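Purine nucleoside phosphorylase YlmD (Geobacillus stearothermophilus, PDB 6T1B) cleaves adenosine, inosine and S-methyl-5'-thioadenosine with phosphate to release the free purine base, and also deaminates adenosine, using zinc as its cofactor. Local coordinates at residues Q226-G231 with S235-S240. Sequence-based numbering, arbitrary orientation.
Sequences QLLAAG and SHIYVS
I237 reaches from strand 237-239 to L227 and L228 of helix 219-229, on the last leg of a long connection between two parallel neighbouring strands, of beta-alpha-beta kind but interrupted by a small antiparallel sheet before the helix. The strand lies parallel to strand 173-176 at the outermost position of a mixed six-stranded sheet, and the helix packs over one face of it. Between them the chain turns at G231, which closes the helix in a Schellman motif. Its positive phi of 109° would press a side chain against the carbonyl O of A230, and glycine has none.

The isoleucine can be followed from its root. CB points toward the helix, and there the chain branches. CG2 takes the position anti to the backbone N, leaving CG1, anti to the carbonyl carbon (chi1 -59°), to carry CD1 to the leucines. With CD1 nearly anti to CA (chi2 166°) the arm is extended, which brings its tip to the helix; the CA atoms of L227 and I237 are 8.3 Å apart. At the end of this arm CD1 meets both leucines. It lies 4.0 Å from CB of L227, touching that residue near its backbone, and it also reaches the branched end of L228.

Leucine suits both helix positions. L227 sends its CB toward the strand and is buried, also packing on V174 of the neighbouring strand and on A154 and V158 of helix 153-163. L228 starts off to the flank of the strand, and its branched end swings back, bringing CG and CD2 against CD1 of I237. A beta-branched isoleucine fits the extended backbone opposite, where it also packs on I176, R224 and V232. No hydrogen bond joins the segments; the closest approach is between methyl groups, I237 CD1 and L228 CD2, at 3.8 Å.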
ATOM      1  N   GLN A 226      -3.769  11.383  -9.979  1.00 17.57           N
ATOM      2  CA  GLN A 226      -4.554  10.405 -10.724  1.00 18.67           C
ATOM      3  C   GLN A 226      -5.915  10.185 -10.075  1.00 15.57           C
ATOM      4  O   GLN A 226      -6.924  10.078 -10.771  1.00 18.54           O
ATOM      5  CB  GLN A 226      -3.818   9.076 -10.839  1.00 16.77           C
ATOM      6  CG  GLN A 226      -2.688   9.097 -11.855  1.00 16.87           C
ATOM      7  CD  GLN A 226      -2.023   7.735 -12.005  1.00 20.08           C
ATOM      8  OE1 GLN A 226      -2.532   6.730 -11.533  1.00 22.71           O
ATOM      9  NE2 GLN A 226      -0.892   7.706 -12.699  1.00 22.41           N
ATOM     10  N   LEU A 227      -5.946  10.069  -8.739  1.00 15.17           N
ATOM     11  CA  LEU A 227      -7.213   9.843  -8.049  1.00 14.11           C
ATOM     12  C   LEU A 227      -8.160  11.009  -8.248  1.00 16.53           C
ATOM     13  O   LEU A 227      -9.363  10.811  -8.446  1.00 17.11           O
ATOM     14  CB  LEU A 227      -6.976   9.622  -6.561  1.00 13.65           C
ATOM     15  CG  LEU A 227      -6.293   8.300  -6.254  1.00 14.00           C
ATOM     16  CD1 LEU A 227      -5.673   8.331  -4.867  1.00 15.41           C
ATOM     17  CD2 LEU A 227      -7.253   7.128  -6.341  1.00 17.07           C
ATOM     18  N   LEU A 228      -7.636  12.233  -8.166  1.00 15.35           N
ATOM     19  CA  LEU A 228      -8.451  13.408  -8.437  1.00 18.85           C
ATOM     20  C   LEU A 228      -9.032  13.337  -9.838  1.00 17.49           C
ATOM     21  O   LEU A 228     -10.223  13.577 -10.042  1.00 20.88           O
ATOM     22  CB  LEU A 228      -7.603  14.667  -8.268  1.00 19.25           C
ATOM     23  CG  LEU A 228      -7.218  14.998  -6.836  1.00 20.71           C
ATOM     24  CD1 LEU A 228      -6.044  15.980  -6.790  1.00 19.43           C
ATOM     25  CD2 LEU A 228      -8.427  15.552  -6.089  1.00 21.12           C
ATOM     26  N   ALA A 229      -8.202  12.974 -10.817  1.00 19.18           N
ATOM     27  CA  ALA A 229      -8.678  12.893 -12.197  1.00 22.72           C
ATOM     28  C   ALA A 229      -9.733  11.811 -12.371  1.00 21.23           C
ATOM     29  O   ALA A 229     -10.621  11.942 -13.222  1.00 24.47           O
ATOM     30  CB  ALA A 229      -7.498  12.621 -13.136  1.00 24.83           C
ATOM     31  N   ALA A 230      -9.667  10.744 -11.570  1.00 20.29           N
ATOM     32  CA  ALA A 230     -10.667   9.681 -11.626  1.00 21.22           C
ATOM     33  C   ALA A 230     -11.957  10.030 -10.892  1.00 19.75           C
ATOM     34  O   ALA A 230     -12.913   9.250 -10.941  1.00 23.15           O
ATOM     35  CB  ALA A 230     -10.082   8.386 -11.049  1.00 21.98           C
ATOM     36  N   GLY A 231     -12.017  11.178 -10.220  1.00 19.80           N
ATOM     37  CA  GLY A 231     -13.229  11.637  -9.583  1.00 18.86           C
ATOM     38  C   GLY A 231     -13.246  11.597  -8.073  1.00 20.60           C
ATOM     39  O   GLY A 231     -14.236  12.010  -7.466  1.00 20.05           O
ATOM     40  N   SER A 235     -11.004  16.533  -0.831  1.00 17.63           N
ATOM     41  CA  SER A 235     -11.146  16.469   0.626  1.00 19.82           C
ATOM     42  C   SER A 235     -11.309  15.044   1.137  1.00 17.46           C
ATOM     43  O   SER A 235     -11.351  14.838   2.355  1.00 20.41           O
ATOM     44  CB  SER A 235     -12.297  17.370   1.083  1.00 24.79           C
ATOM     45  OG  SER A 235     -13.527  16.915   0.569  1.00 25.27           O
ATOM     46  N   HIS A 236     -11.420  14.068   0.245  1.00 15.81           N
ATOM     47  CA  HIS A 236     -11.501  12.664   0.599  1.00 15.52           C
ATOM     48  C   HIS A 236     -10.159  11.952   0.536  1.00 14.28           C
ATOM     49  O   HIS A 236     -10.116  10.742   0.785  1.00 15.26           O
ATOM     50  CB  HIS A 236     -12.463  11.935  -0.335  1.00 16.45           C
ATOM     51  CG  HIS A 236     -13.909  12.279  -0.141  1.00 16.99           C
ATOM     52  ND1 HIS A 236     -14.905  11.410  -0.511  1.00 17.14           N
ATOM     53  CD2 HIS A 236     -14.527  13.367   0.380  1.00 19.34           C
ATOM     54  CE1 HIS A 236     -16.083  11.946  -0.236  1.00 18.44           C
ATOM     55  NE2 HIS A 236     -15.881  13.129   0.316  1.00 18.43           N
ATOM     56  N   ILE A 237      -9.090  12.651   0.145  1.00 14.49           N
ATOM     57  CA  ILE A 237      -7.774  12.049  -0.066  1.00 14.96           C
ATOM     58  C   ILE A 237      -6.831  12.570   1.007  1.00 17.24           C
ATOM     59  O   ILE A 237      -6.555  13.783   1.067  1.00 18.84           O
ATOM     60  CB  ILE A 237      -7.201  12.375  -1.453  1.00 14.81           C
ATOM     61  CG1 ILE A 237      -8.138  11.879  -2.551  1.00 15.03           C
ATOM     62  CG2 ILE A 237      -5.816  11.733  -1.609  1.00 15.47           C
ATOM     63  CD1 ILE A 237      -7.806  12.457  -3.926  1.00 17.38           C
ATOM     64  N   TYR A 238      -6.334  11.654   1.835  1.00 14.93           N
ATOM     65  CA  TYR A 238      -5.435  11.960   2.935  1.00 15.64           C
ATOM     66  C   TYR A 238      -4.067  11.414   2.577  1.00 15.53           C
ATOM     67  O   TYR A 238      -3.968  10.279   2.111  1.00 16.43           O
ATOM     68  CB  TYR A 238      -5.924  11.249   4.196  1.00 16.50           C
ATOM     69  CG  TYR A 238      -7.299  11.688   4.667  1.00 18.04           C
ATOM     70  CD1 TYR A 238      -8.445  11.237   4.033  1.00 19.52           C
ATOM     71  CD2 TYR A 238      -7.444  12.551   5.747  1.00 21.75           C
ATOM     72  CE1 TYR A 238      -9.716  11.640   4.456  1.00 22.76           C
ATOM     73  CE2 TYR A 238      -8.705  12.947   6.184  1.00 23.64           C
ATOM     74  CZ  TYR A 238      -9.828  12.483   5.530  1.00 20.76           C
ATOM     75  OH  TYR A 238     -11.082  12.881   5.969  1.00 31.65           O
ATOM     76  N   VAL A 239      -3.020  12.208   2.775  1.00 15.97           N
ATOM     77  CA  VAL A 239      -1.676  11.818   2.339  1.00 14.80           C
ATOM     78  C   VAL A 239      -0.739  11.865   3.539  1.00 16.20           C
ATOM     79  O   VAL A 239      -0.564  12.918   4.159  1.00 19.39           O
ATOM     80  CB  VAL A 239      -1.161  12.738   1.221  1.00 18.81           C
ATOM     81  CG1 VAL A 239       0.197  12.295   0.736  1.00 19.00           C
ATOM     82  CG2 VAL A 239      -2.141  12.779   0.060  1.00 18.27           C
ATOM     83  N   SER A 240      -0.116  10.735   3.857  1.00 14.81           N
ATOM     84  CA  SER A 240       0.933  10.716   4.867  1.00 14.51           C
ATOM     85  C   SER A 240       2.160  11.476   4.376  1.00 14.89           C
ATOM     86  O   SER A 240       2.556  11.349   3.213  1.00 17.68           O
ATOM     87  CB  SER A 240       1.349   9.270   5.145  1.00 16.39           C
ATOM     88  OG  SER A 240       2.374   9.193   6.119  1.00 16.60           O
TER